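Local coordinates for protein 2-oxoglutarate dehydrogenase E3 component (Thermus thermophilus, PDB 2YQU) that probably oxidises protein-bound dihydrolipoyl groups to lipoyl groups with NAD(+), as the FAD-dependent E3 component of a 2-oxoacid dehydrogenase complex, at residues K86-Q89 with A90-G94; V235-K239 with G240-E244; S371-G374 with R375-A378; G350-E353 with E354-K357. All coordinates share one frame; numbering follows the deposited sequence.

Interaction 1 of 4, residues K86-Q89 with A90-G94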
ATOM      1  N   LYS A  86      -7.095 -17.938 -15.677  1.00 18.66           N
ATOM      2  CA  LYS A  86      -7.579 -18.500 -14.417  1.00 19.29           C
ATOM      3  C   LYS A  86      -8.057 -17.393 -13.475  1.00 19.06           C
ATOM      4  O   LYS A  86      -9.066 -17.548 -12.787  1.00 19.31           O
ATOM      5  CB  LYS A  86      -6.462 -19.306 -13.756  1.00 19.83           C
ATOM      6  CG  LYS A  86      -6.861 -20.058 -12.507  1.00 22.10           C
ATOM      7  CD  LYS A  86      -5.750 -21.024 -12.101  1.00 24.68           C
ATOM      8  CE  LYS A  86      -6.094 -21.787 -10.841  1.00 26.51           C
ATOM      9  NZ  LYS A  86      -5.176 -22.941 -10.656  1.00 28.11           N
ATOM     10  N   VAL A  87      -7.332 -16.280 -13.446  1.00 18.90           N
ATOM     11  CA  VAL A  87      -7.721 -15.142 -12.622  1.00 18.90           C
ATOM     12  C   VAL A  87      -9.060 -14.594 -13.124  1.00 19.25           C
ATOM     13  O   VAL A  87      -9.951 -14.298 -12.334  1.00 19.15           O
ATOM     14  CB  VAL A  87      -6.656 -14.020 -12.644  1.00 19.00           C
ATOM     15  CG1 VAL A  87      -7.171 -12.784 -11.924  1.00 19.24           C
ATOM     16  CG2 VAL A  87      -5.341 -14.489 -12.028  1.00 19.29           C
ATOM     17  N   VAL A  88      -9.193 -14.465 -14.443  1.00 19.50           N
ATOM     18  CA  VAL A  88     -10.426 -13.958 -15.047  1.00 19.80           C
ATOM     19  C   VAL A  88     -11.589 -14.896 -14.739  1.00 20.31           C
ATOM     20  O   VAL A  88     -12.655 -14.435 -14.327  1.00 19.89           O
ATOM     21  CB  VAL A  88     -10.271 -13.773 -16.576  1.00 19.63           C
ATOM     22  CG1 VAL A  88     -11.627 -13.571 -17.255  1.00 20.24           C
ATOM     23  CG2 VAL A  88      -9.340 -12.582 -16.876  1.00 19.02           C
ATOM     24  N   GLN A  89     -11.370 -16.199 -14.939  1.00 21.17           N
ATOM     25  CA  GLN A  89     -12.387 -17.228 -14.685  1.00 22.12           C
ATOM     26  C   GLN A  89     -12.892 -17.153 -13.236  1.00 21.88           C
ATOM     27  O   GLN A  89     -14.084 -17.215 -13.000  1.00 22.00           O
ATOM     28  CB  GLN A  89     -11.852 -18.639 -15.044  1.00 22.86           C
ATOM     29  CG  GLN A  89     -12.254 -19.815 -14.102  1.00 26.02           C
ATOM     30  CD  GLN A  89     -11.047 -20.485 -13.413  1.00 28.95           C
ATOM     31  OE1 GLN A  89     -10.552 -20.000 -12.376  1.00 29.98           O
ATOM     32  NE2 GLN A  89     -10.571 -21.591 -13.989  1.00 29.20           N
ATOM     33  N   ALA A  90     -11.980 -16.979 -12.281  1.00 21.74           N
ATOM     34  CA  ALA A  90     -12.337 -16.925 -10.862  1.00 21.98           C
ATOM     35  C   ALA A  90     -13.177 -15.694 -10.539  1.00 22.39           C
ATOM     36  O   ALA A  90     -14.108 -15.762  -9.736  1.00 22.20           O
ATOM     37  CB  ALA A  90     -11.078 -16.938  -9.990  1.00 21.90           C
ATOM     38  N   ASN A  91     -12.847 -14.575 -11.174  1.00 22.56           N
ATOM     39  CA  ASN A  91     -13.560 -13.324 -10.950  1.00 23.14           C
ATOM     40  C   ASN A  91     -14.963 -13.339 -11.559  1.00 23.18           C
ATOM     41  O   ASN A  91     -15.912 -12.894 -10.906  1.00 23.46           O
ATOM     42  CB  ASN A  91     -12.758 -12.137 -11.496  1.00 23.36           C
ATOM     43  CG  ASN A  91     -11.705 -11.654 -10.535  1.00 24.16           C
ATOM     44  OD1 ASN A  91     -11.948 -10.754  -9.747  1.00 27.04           O
ATOM     45  ND2 ASN A  91     -10.524 -12.243 -10.602  1.00 25.65           N
ATOM     46  N   THR A  92     -15.099 -13.836 -12.792  1.00 23.35           N
ATOM     47  CA  THR A  92     -16.419 -13.889 -13.447  1.00 23.62           C
ATOM     48  C   THR A  92     -17.339 -14.845 -12.703  1.00 23.78           C
ATOM     49  O   THR A  92     -18.526 -14.569 -12.560  1.00 23.95           O
ATOM     50  CB  THR A  92     -16.361 -14.304 -14.951  1.00 23.91           C
ATOM     51  OG1 THR A  92     -15.687 -15.555 -15.102  1.00 24.94           O
ATOM     52  CG2 THR A  92     -15.557 -13.330 -15.785  1.00 23.49           C
ATOM     53  N   GLN A  93     -16.789 -15.960 -12.230  1.00 23.65           N
ATOM     54  CA  GLN A  93     -17.558 -16.940 -11.460  1.00 23.94           C
ATOM     55  C   GLN A  93     -18.005 -16.356 -10.116  1.00 23.30           C
ATOM     56  O   GLN A  93     -19.049 -16.735  -9.585  1.00 23.03           O
ATOM     57  CB  GLN A  93     -16.751 -18.224 -11.259  1.00 24.22           C
ATOM     58  CG  GLN A  93     -16.669 -19.068 -12.535  1.00 26.42           C
ATOM     59  CD  GLN A  93     -15.552 -20.103 -12.525  1.00 29.36           C
ATOM     60  OE1 GLN A  93     -15.284 -20.734 -13.554  1.00 31.71           O
ATOM     61  NE2 GLN A  93     -14.902 -20.283 -11.376  1.00 29.79           N
ATOM     62  N   GLY A  94     -17.212 -15.423  -9.587  1.00 22.35           N
ATOM     63  CA  GLY A  94     -17.547 -14.726  -8.359  1.00 21.72           C
ATOM     64  C   GLY A  94     -18.757 -13.833  -8.523  1.00 21.09           C
ATOM     65  O   GLY A  94     -19.601 -13.765  -7.635  1.00 21.09           O
TER

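Interaction 2 of 4, residues V235-K239 with G240-E244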
ATOM      1  N   VAL A 235      -1.988   0.186 -41.259  1.00 23.34           N
ATOM      2  CA  VAL A 235      -2.402  -0.785 -42.267  1.00 24.39           C
ATOM      3  C   VAL A 235      -1.721  -2.131 -42.029  1.00 24.72           C
ATOM      4  O   VAL A 235      -0.514  -2.185 -41.847  1.00 24.74           O
ATOM      5  CB  VAL A 235      -2.050  -0.294 -43.699  1.00 24.42           C
ATOM      6  CG1 VAL A 235      -2.638  -1.234 -44.749  1.00 24.98           C
ATOM      7  CG2 VAL A 235      -2.543   1.127 -43.921  1.00 25.33           C
ATOM      8  N   PRO A 236      -2.485  -3.217 -42.009  1.00 25.69           N
ATOM      9  CA  PRO A 236      -1.877  -4.549 -41.922  1.00 26.34           C
ATOM     10  C   PRO A 236      -1.112  -4.910 -43.193  1.00 26.92           C
ATOM     11  O   PRO A 236      -1.460  -4.457 -44.279  1.00 26.90           O
ATOM     12  CB  PRO A 236      -3.072  -5.486 -41.704  1.00 26.39           C
ATOM     13  CG  PRO A 236      -4.276  -4.725 -42.094  1.00 26.42           C
ATOM     14  CD  PRO A 236      -3.956  -3.271 -42.031  1.00 25.81           C
ATOM     15  N   GLU A 237      -0.053  -5.690 -43.027  1.00 27.84           N
ATOM     16  CA  GLU A 237       0.735  -6.228 -44.134  1.00 28.60           C
ATOM     17  C   GLU A 237       0.834  -7.746 -43.964  1.00 29.07           C
ATOM     18  O   GLU A 237       0.288  -8.301 -43.006  1.00 29.07           O
ATOM     19  CB  GLU A 237       2.112  -5.563 -44.158  1.00 28.72           C
ATOM     20  CG  GLU A 237       2.042  -4.085 -44.516  1.00 29.58           C
ATOM     21  CD  GLU A 237       3.347  -3.339 -44.324  1.00 30.99           C
ATOM     22  OE1 GLU A 237       3.523  -2.300 -44.987  1.00 34.01           O
ATOM     23  OE2 GLU A 237       4.193  -3.767 -43.514  1.00 33.35           O
ATOM     24  N   ALA A 238       1.525  -8.410 -44.890  1.00 29.53           N
ATOM     25  CA  ALA A 238       1.565  -9.875 -44.938  1.00 29.94           C
ATOM     26  C   ALA A 238       1.986 -10.536 -43.622  1.00 30.09           C
ATOM     27  O   ALA A 238       1.328 -11.472 -43.155  1.00 30.59           O
ATOM     28  CB  ALA A 238       2.476 -10.338 -46.080  1.00 30.07           C
ATOM     29  N   LYS A 239       3.075 -10.052 -43.028  1.00 29.93           N
ATOM     30  CA  LYS A 239       3.581 -10.604 -41.768  1.00 29.83           C
ATOM     31  C   LYS A 239       3.998  -9.478 -40.814  1.00 29.11           C
ATOM     32  O   LYS A 239       5.023  -9.551 -40.132  1.00 29.33           O
ATOM     33  CB  LYS A 239       4.738 -11.574 -42.033  1.00 30.14           C
ATOM     34  CG  LYS A 239       5.916 -10.965 -42.773  1.00 31.42           C
ATOM     35  CD  LYS A 239       6.934 -12.029 -43.157  1.00 32.29           C
ATOM     36  CE  LYS A 239       6.574 -12.702 -44.469  1.00 33.07           C
ATOM     37  NZ  LYS A 239       7.347 -13.961 -44.645  1.00 34.05           N
ATOM     38  N   GLY A 240       3.166  -8.443 -40.775  1.00 28.00           N
ATOM     39  CA  GLY A 240       3.386  -7.294 -39.920  1.00 27.18           C
ATOM     40  C   GLY A 240       2.341  -6.223 -40.171  1.00 26.24           C
ATOM     41  O   GLY A 240       1.220  -6.524 -40.568  1.00 25.88           O
ATOM     42  N   ALA A 241       2.719  -4.974 -39.927  1.00 25.33           N
ATOM     43  CA  ALA A 241       1.852  -3.821 -40.165  1.00 24.80           C
ATOM     44  C   ALA A 241       2.689  -2.558 -40.238  1.00 24.44           C
ATOM     45  O   ALA A 241       3.772  -2.487 -39.656  1.00 24.24           O
ATOM     46  CB  ALA A 241       0.794  -3.694 -39.066  1.00 24.66           C
ATOM     47  N   ARG A 242       2.198  -1.564 -40.970  1.00 24.32           N
ATOM     48  CA  ARG A 242       2.865  -0.277 -41.033  1.00 24.13           C
ATOM     49  C   ARG A 242       2.036   0.815 -40.379  1.00 23.63           C
ATOM     50  O   ARG A 242       0.812   0.727 -40.291  1.00 23.41           O
ATOM     51  CB  ARG A 242       3.227   0.102 -42.477  1.00 24.44           C
ATOM     52  CG  ARG A 242       2.061   0.383 -43.413  1.00 25.11           C
ATOM     53  CD  ARG A 242       2.509   0.904 -44.781  1.00 26.77           C
ATOM     54  NE  ARG A 242       1.379   1.227 -45.648  1.00 27.92           N
ATOM     55  CZ  ARG A 242       0.652   0.334 -46.317  1.00 29.32           C
ATOM     56  NH1 ARG A 242       0.925  -0.964 -46.255  1.00 29.78           N
ATOM     57  NH2 ARG A 242      -0.357   0.754 -47.071  1.00 30.28           N
ATOM     58  N   VAL A 243       2.742   1.836 -39.918  1.00 23.19           N
ATOM     59  CA  VAL A 243       2.154   3.004 -39.296  1.00 23.12           C
ATOM     60  C   VAL A 243       2.721   4.211 -40.022  1.00 23.23           C
ATOM     61  O   VAL A 243       3.914   4.470 -39.949  1.00 23.34           O
ATOM     62  CB  VAL A 243       2.527   3.096 -37.797  1.00 22.64           C
ATOM     63  CG1 VAL A 243       1.916   4.355 -37.167  1.00 22.69           C
ATOM     64  CG2 VAL A 243       2.094   1.832 -37.051  1.00 22.51           C
ATOM     65  N   GLU A 244       1.873   4.939 -40.737  1.00 23.54           N
ATOM     66  CA  GLU A 244       2.306   6.143 -41.433  1.00 23.78           C
ATOM     67  C   GLU A 244       2.095   7.360 -40.541  1.00 23.57           C
ATOM     68  O   GLU A 244       1.083   7.457 -39.843  1.00 23.25           O
ATOM     69  CB  GLU A 244       1.542   6.290 -42.749  1.00 24.24           C
ATOM     70  CG  GLU A 244       1.753   5.126 -43.704  1.00 25.55           C
ATOM     71  CD  GLU A 244       0.815   5.152 -44.901  1.00 27.04           C
ATOM     72  OE1 GLU A 244       0.641   4.097 -45.535  1.00 29.23           O
ATOM     73  OE2 GLU A 244       0.246   6.216 -45.211  1.00 28.40           O
TER

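Interaction 3 of 4, residues S371-G374 with R375-A378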
ATOM      1  N   SER A 371      13.600   9.028  -2.771  1.00 16.86           N
ATOM      2  CA  SER A 371      15.027   8.978  -2.445  1.00 17.20           C
ATOM      3  C   SER A 371      15.301   9.251  -0.977  1.00 17.37           C
ATOM      4  O   SER A 371      16.331   8.838  -0.456  1.00 17.54           O
ATOM      5  CB  SER A 371      15.808   9.977  -3.301  1.00 17.28           C
ATOM      6  OG  SER A 371      15.349  11.294  -3.094  1.00 18.11           O
ATOM      7  N   ALA A 372      14.382   9.949  -0.318  1.00 16.98           N
ATOM      8  CA  ALA A 372      14.497  10.237   1.113  1.00 17.14           C
ATOM      9  C   ALA A 372      13.745   9.230   2.005  1.00 16.89           C
ATOM     10  O   ALA A 372      13.688   9.409   3.221  1.00 17.90           O
ATOM     11  CB  ALA A 372      14.014  11.652   1.382  1.00 17.28           C
ATOM     12  N   SER A 373      13.158   8.191   1.399  1.00 16.40           N
ATOM     13  CA  SER A 373      12.380   7.181   2.123  1.00 15.96           C
ATOM     14  C   SER A 373      13.241   5.992   2.554  1.00 16.22           C
ATOM     15  O   SER A 373      13.866   5.345   1.711  1.00 15.89           O
ATOM     16  CB  SER A 373      11.234   6.663   1.248  1.00 15.92           C
ATOM     17  OG  SER A 373      10.707   5.467   1.779  1.00 15.14           O
ATOM     18  N   GLY A 374      13.254   5.699   3.855  1.00 16.58           N
ATOM     19  CA  GLY A 374      13.976   4.550   4.382  1.00 16.48           C
ATOM     20  C   GLY A 374      13.516   3.250   3.758  1.00 16.40           C
ATOM     21  O   GLY A 374      14.325   2.454   3.291  1.00 16.20           O
ATOM     22  N   ARG A 375      12.201   3.053   3.710  1.00 16.15           N
ATOM     23  CA  ARG A 375      11.634   1.842   3.136  1.00 15.88           C
ATOM     24  C   ARG A 375      11.952   1.714   1.643  1.00 16.00           C
ATOM     25  O   ARG A 375      12.315   0.644   1.185  1.00 15.58           O
ATOM     26  CB  ARG A 375      10.122   1.800   3.370  1.00 15.98           C
ATOM     27  CG  ARG A 375       9.462   0.492   2.996  1.00 15.54           C
ATOM     28  CD  ARG A 375       9.952  -0.722   3.792  1.00 15.04           C
ATOM     29  NE  ARG A 375       9.202  -1.942   3.478  1.00 16.52           N
ATOM     30  CZ  ARG A 375       7.969  -2.212   3.908  1.00 16.95           C
ATOM     31  NH1 ARG A 375       7.383  -3.342   3.551  1.00 18.65           N
ATOM     32  NH2 ARG A 375       7.317  -1.374   4.696  1.00 17.76           N
ATOM     33  N   ALA A 376      11.823   2.803   0.892  1.00 16.20           N
ATOM     34  CA  ALA A 376      12.134   2.777  -0.539  1.00 16.41           C
ATOM     35  C   ALA A 376      13.590   2.395  -0.764  1.00 16.92           C
ATOM     36  O   ALA A 376      13.889   1.567  -1.615  1.00 16.69           O
ATOM     37  CB  ALA A 376      11.844   4.111  -1.177  1.00 16.82           C
ATOM     38  N   ARG A 377      14.485   2.999   0.006  1.00 17.23           N
ATOM     39  CA  ARG A 377      15.901   2.658  -0.043  1.00 18.33           C
ATOM     40  C   ARG A 377      16.099   1.163   0.204  1.00 17.94           C
ATOM     41  O   ARG A 377      16.847   0.500  -0.514  1.00 16.93           O
ATOM     42  CB  ARG A 377      16.697   3.439   1.020  1.00 19.04           C
ATOM     43  CG  ARG A 377      16.822   4.960   0.826  1.00 22.40           C
ATOM     44  CD  ARG A 377      17.016   5.750   2.151  1.00 26.14           C
ATOM     45  NE  ARG A 377      17.632   7.073   1.984  1.00 29.92           N
ATOM     46  CZ  ARG A 377      17.593   8.058   2.887  1.00 31.77           C
ATOM     47  NH1 ARG A 377      18.190   9.215   2.629  1.00 33.75           N
ATOM     48  NH2 ARG A 377      16.962   7.909   4.049  1.00 32.81           N
ATOM     49  N   ALA A 378      15.436   0.644   1.237  1.00 17.30           N
ATOM     50  CA  ALA A 378      15.558  -0.760   1.605  1.00 17.98           C
ATOM     51  C   ALA A 378      15.144  -1.683   0.461  1.00 18.45           C
ATOM     52  O   ALA A 378      15.768  -2.723   0.249  1.00 18.35           O
ATOM     53  CB  ALA A 378      14.735  -1.048   2.860  1.00 17.75           C
TER

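Interaction 4 of 4, residues G350-E353 with E354-K357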
ATOM      1  N   GLY A 350      -8.076  13.721  -6.825  1.00 15.91           N
ATOM      2  CA  GLY A 350      -8.475  15.108  -6.690  1.00 16.04           C
ATOM      3  C   GLY A 350      -7.949  15.926  -7.854  1.00 16.64           C
ATOM      4  O   GLY A 350      -7.722  15.396  -8.945  1.00 17.06           O
ATOM      5  N   TYR A 351      -7.740  17.218  -7.621  1.00 16.52           N
ATOM      6  CA  TYR A 351      -7.384  18.146  -8.687  1.00 16.92           C
ATOM      7  C   TYR A 351      -5.889  18.141  -8.970  1.00 16.80           C
ATOM      8  O   TYR A 351      -5.074  18.025  -8.051  1.00 15.55           O
ATOM      9  CB  TYR A 351      -7.821  19.570  -8.318  1.00 17.48           C
ATOM     10  CG  TYR A 351      -9.320  19.796  -8.380  1.00 19.60           C
ATOM     11  CD1 TYR A 351     -10.015  20.312  -7.288  1.00 22.52           C
ATOM     12  CD2 TYR A 351     -10.038  19.498  -9.534  1.00 22.46           C
ATOM     13  CE1 TYR A 351     -11.387  20.523  -7.349  1.00 23.28           C
ATOM     14  CE2 TYR A 351     -11.404  19.700  -9.605  1.00 24.04           C
ATOM     15  CZ  TYR A 351     -12.071  20.217  -8.512  1.00 25.25           C
ATOM     16  OH  TYR A 351     -13.433  20.413  -8.587  1.00 26.74           O
ATOM     17  N   THR A 352      -5.539  18.285 -10.248  1.00 16.88           N
ATOM     18  CA  THR A 352      -4.162  18.544 -10.642  1.00 17.13           C
ATOM     19  C   THR A 352      -3.842  20.008 -10.437  1.00 17.08           C
ATOM     20  O   THR A 352      -4.738  20.825 -10.280  1.00 16.46           O
ATOM     21  CB  THR A 352      -3.917  18.193 -12.123  1.00 17.28           C
ATOM     22  OG1 THR A 352      -4.735  19.028 -12.950  1.00 17.12           O
ATOM     23  CG2 THR A 352      -4.340  16.755 -12.462  1.00 17.41           C
ATOM     24  N   GLU A 353      -2.554  20.329 -10.439  1.00 17.39           N
ATOM     25  CA  GLU A 353      -2.101  21.715 -10.461  1.00 17.55           C
ATOM     26  C   GLU A 353      -2.722  22.476 -11.636  1.00 17.86           C
ATOM     27  O   GLU A 353      -3.107  23.624 -11.483  1.00 18.03           O
ATOM     28  CB  GLU A 353      -0.575  21.781 -10.543  1.00 17.55           C
ATOM     29  CG  GLU A 353       0.118  21.346  -9.265  1.00 17.84           C
ATOM     30  CD  GLU A 353       1.479  21.972  -9.102  1.00 18.50           C
ATOM     31  OE1 GLU A 353       1.571  23.214  -9.237  1.00 19.80           O
ATOM     32  OE2 GLU A 353       2.445  21.226  -8.825  1.00 18.50           O
ATOM     33  N   GLU A 354      -2.857  21.810 -12.781  1.00 18.05           N
ATOM     34  CA  GLU A 354      -3.428  22.415 -13.993  1.00 18.73           C
ATOM     35  C   GLU A 354      -4.873  22.833 -13.762  1.00 19.15           C
ATOM     36  O   GLU A 354      -5.269  23.938 -14.134  1.00 19.08           O
ATOM     37  CB  GLU A 354      -3.344  21.451 -15.183  1.00 18.61           C
ATOM     38  CG  GLU A 354      -1.943  21.284 -15.753  1.00 18.58           C
ATOM     39  CD  GLU A 354      -1.016  20.564 -14.792  1.00 18.53           C
ATOM     40  OE1 GLU A 354      -1.313  19.394 -14.465  1.00 17.25           O
ATOM     41  OE2 GLU A 354      -0.020  21.177 -14.338  1.00 17.88           O
ATOM     42  N   GLU A 355      -5.645  21.956 -13.120  1.00 19.45           N
ATOM     43  CA  GLU A 355      -7.046  22.232 -12.825  1.00 19.83           C
ATOM     44  C   GLU A 355      -7.188  23.344 -11.785  1.00 19.97           C
ATOM     45  O   GLU A 355      -8.051  24.199 -11.927  1.00 20.12           O
ATOM     46  CB  GLU A 355      -7.775  20.962 -12.375  1.00 20.07           C
ATOM     47  CG  GLU A 355      -7.944  19.952 -13.501  1.00 20.84           C
ATOM     48  CD  GLU A 355      -8.427  18.590 -13.041  1.00 21.88           C
ATOM     49  OE1 GLU A 355      -9.341  18.038 -13.683  1.00 23.17           O
ATOM     50  OE2 GLU A 355      -7.900  18.057 -12.047  1.00 21.03           O
ATOM     51  N   LEU A 356      -6.337  23.349 -10.761  1.00 19.98           N
ATOM     52  CA  LEU A 356      -6.378  24.391  -9.739  1.00 20.34           C
ATOM     53  C   LEU A 356      -6.058  25.760 -10.339  1.00 21.25           C
ATOM     54  O   LEU A 356      -6.752  26.731 -10.058  1.00 20.98           O
ATOM     55  CB  LEU A 356      -5.395  24.084  -8.597  1.00 20.04           C
ATOM     56  CG  LEU A 356      -5.652  22.807  -7.783  1.00 18.88           C
ATOM     57  CD1 LEU A 356      -4.672  22.706  -6.624  1.00 17.23           C
ATOM     58  CD2 LEU A 356      -7.087  22.740  -7.283  1.00 17.88           C
ATOM     59  N   LYS A 357      -5.015  25.827 -11.166  1.00 21.95           N
ATOM     60  CA  LYS A 357      -4.627  27.073 -11.821  1.00 22.93           C
ATOM     61  C   LYS A 357      -5.749  27.594 -12.711  1.00 23.19           C
ATOM     62  O   LYS A 357      -6.015  28.790 -12.728  1.00 23.61           O
ATOM     63  CB  LYS A 357      -3.365  26.891 -12.665  1.00 23.02           C
ATOM     64  CG  LYS A 357      -2.078  26.732 -11.878  1.00 23.68           C
ATOM     65  CD  LYS A 357      -1.005  26.145 -12.789  1.00 25.05           C
ATOM     66  CE  LYS A 357       0.388  26.219 -12.210  1.00 26.52           C
ATOM     67  NZ  LYS A 357       1.388  25.803 -13.243  1.00 27.30           N
TER
HETATM   68  O   HOH W   1      -7.909  15.312 -12.093  1.00 26.39           O

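Interaction 1 of 4, residues K86-Q89 with A90-G94
Two successive turns of helix 77-102 meet here, where Val-87 and Asn-91 sit one turn apart beside the subunit interface. The main chain keeps the alpha-helical i to i+4 pattern. Ala-90 N donates to Lys-86 O, Asn-91 N to Val-87 O, Thr-92 N to Val-88 O and Gln-93 N to Gln-89 O. The distinctive feature is the Asn-91 amide, which folds back onto the carbonyl of the preceding turn. Its ND2 lies 2.7 Å from Val-87 O, and the hydrogen bond is almost straight, with an N-H...O angle of 174°. Val-87 O lies in the plane of the Asn-91 amide. The donor, however, stands above the carbonyl plane of Val-87, 41° out of it. The backbone Asn-91 N reaches the same Val-87 O at 3.1 Å from the opposite face. With chi1 at -83°, Asn-91 CG lies beside its own backbone N, and this turns the amide back along the helix. Asn-91 and Val-87 run side by side in the same direction, and ND2 is 3.6 Å from Val-87 CG1. On another side of the helix, Thr-92 CG2 comes 4.2 Å from Val-88 CG1. Ile-46 and Leu-41 of helices 45-63 and 38-43 cover part of this surface. Arg-377 of the second subunit packs on Val-87 and Ala-90, and Gly-374 of that subunit on Asn-91. Val-87 O therefore accepts two hydrogen bonds, one from each face of its carbonyl plane. The grip on ND2 fixes the rotation of the Asn-91 amide where the second subunit packs on this helix.

Interaction 2 of 4, residues V235-K239 with G240-E244
Arg-242 lays its guanidinium over Val-235 and presents an edge to Glu-237. Val-235 CB sits over the centre of the guanidinium, 3.8 Å above the plane. Val-235 CG1 is also 3.8 Å from Arg-242 NH2, and the two side chains point the same way. Arg-242 NH1 donates to Glu-237 OE1 at 3.2 Å in a salt bridge, with an N-H angle of 164°. The carboxylate oxygen lies close to the guanidinium plane and is met on its anti side. The carboxylate and guanidinium planes are turned 39° apart, and the two side chains cross at about a right angle. Arg-242 CG stands between its own backbone N and carbonyl carbon (chi1 67°), and the rest of the chain runs straight to NE. This carries the guanidinium across the neighbouring strand. A second acid holds another N-H: Arg-242 NE donates to the anti lone pair of Glu-244 OE1 at 3.0 Å. Glu-237, Arg-242 and Glu-244 thus form a salt-bridge network on one face of the beta hairpin of strands 231-237 and 240-245. Its backbone ladder sets these side chains in place. Val-235 and Arg-242 are an antiparallel hydrogen-bonded pair, with Val-235 N to Arg-242 O at 3.0 Å and Arg-242 N to Val-235 O at 2.9 Å. Nearer the turn, Glu-237 N donates to Gly-240 O. Pro-236 and Ala-241 form the non-hydrogen-bonded pair between them, their side chains on the other face, and Ala-241 CB lies 4.0 Å from Pro-236 CA. Val-154 packs against both of these residues.

Interaction 3 of 4, residues S371-G374 with R375-A378
Ser-371 and Ala-372, in a short 3-10 segment, meet the side chain of Arg-377 through their backbone. Ser-371 O lies 3.3 Å from Arg-377 NE. The peptide of Ala-372 follows on one face of the guanidinium: Ala-372 C is 4.0 Å above the plane, offset toward the rim. The Arg-377 chain is extended from CG to NE, and CG lies beside its backbone N (chi1 -68°). It therefore runs back past the start of the helix to reach these carbonyl groups. Arg-377 NH2 also makes a weak hydrogen bond to Asn-91 OD1 of the second subunit.

Ser-373 is the N-cap of helix 374-379. Its OG accepts from Ala-376 N at 3.0 Å, with the N-H angle at 168°. OG is anti to the backbone N (chi1 165°), and this turns it toward the first turn. Ala-376 CB closes against Ser-373 CB at 3.6 Å. The carbonyl of Ser-373 is used as well, since Arg-377 N donates to Ser-373 O at 3.0 Å. The aliphatic part of Arg-377 passes close to that same oxygen, with Arg-377 CG 3.1 Å from Ser-373 O.

Gly-374 opens the helix, and Gly-374 O accepts from Ala-378 N at 3.0 Å. Arg-375 leads away from this turn and forms salt bridges to Glu-53 and Glu-345 of the second subunit. Its NH2 also bonds to Pro-435 O of its own chain. The hydroxyl of Ser-373 satisfies a first-turn N-H that has no helical carbonyl before it. The capped turn presents Arg-375 to acids of the other chain, which would be expected to stabilise its positive charge.

Interaction 4 of 4, residues G350-E353 with E354-K357
Hydrogen bonds at the start of helix 353-359 centre on Thr-352 and Glu-355. Glu-355 N donates to Thr-352 OG1 at 3.1 Å. In return Thr-352 N donates to Glu-355 OE2 at 3.0 Å, nearly straight at 168°, on the anti lone pair of the carboxylate. Thr-352 OG1 lies between its backbone N and carbonyl carbon (chi1 63°), where it faces the first turn. Leu-356 N donates to Thr-352 O, and Lys-357 N to Glu-353 O at 2.9 Å. A water donates to Glu-355 OE2 at 2.7 Å and to Gly-350 O, and so links the carboxylate to the end of strand 345-350. Tyr-351 O accepts from His-401 NE2.

Among the apolar and edge contacts, Tyr-351 CB meets Leu-356 CD2 at 3.4 Å. The edge of the Tyr-351 ring faces the Glu-355 carboxylate, with CD2 3.6 Å from OE2. Ring and carboxylate planes stand 84° apart.

The other acids bond to neighbouring parts of the chain. Glu-353 forms a salt bridge to Lys-387 and a hydrogen bond to Tyr-363, while Glu-354 OE1 accepts from Leu-208 N.

Reciprocal bonds between Thr-352 and Glu-355 make this a classic capping box. It starts the helix that follows strand 345-350 in the dimerisation domain.

From the N terminus the four contacts follow in series, in the order 1, 2, 4, 3. None nests within or crosses another, and each is local to one continuous run of chain. Interaction 1 joins turns within helix 77-102 and closes no long loop. Interaction 2 closes the hairpin of strands 231-237 and 240-245. Interaction 4 caps the helix between strands 345-350 and 363-369. Interaction 3 caps helix 374-379 after strand 363-369. Interactions 3 and 4 share the dimerisation domain, their nearest atoms about 17 Å apart. Within one chain interactions 1 and 3 have centres about 36 Å apart, yet they meet across the dimer.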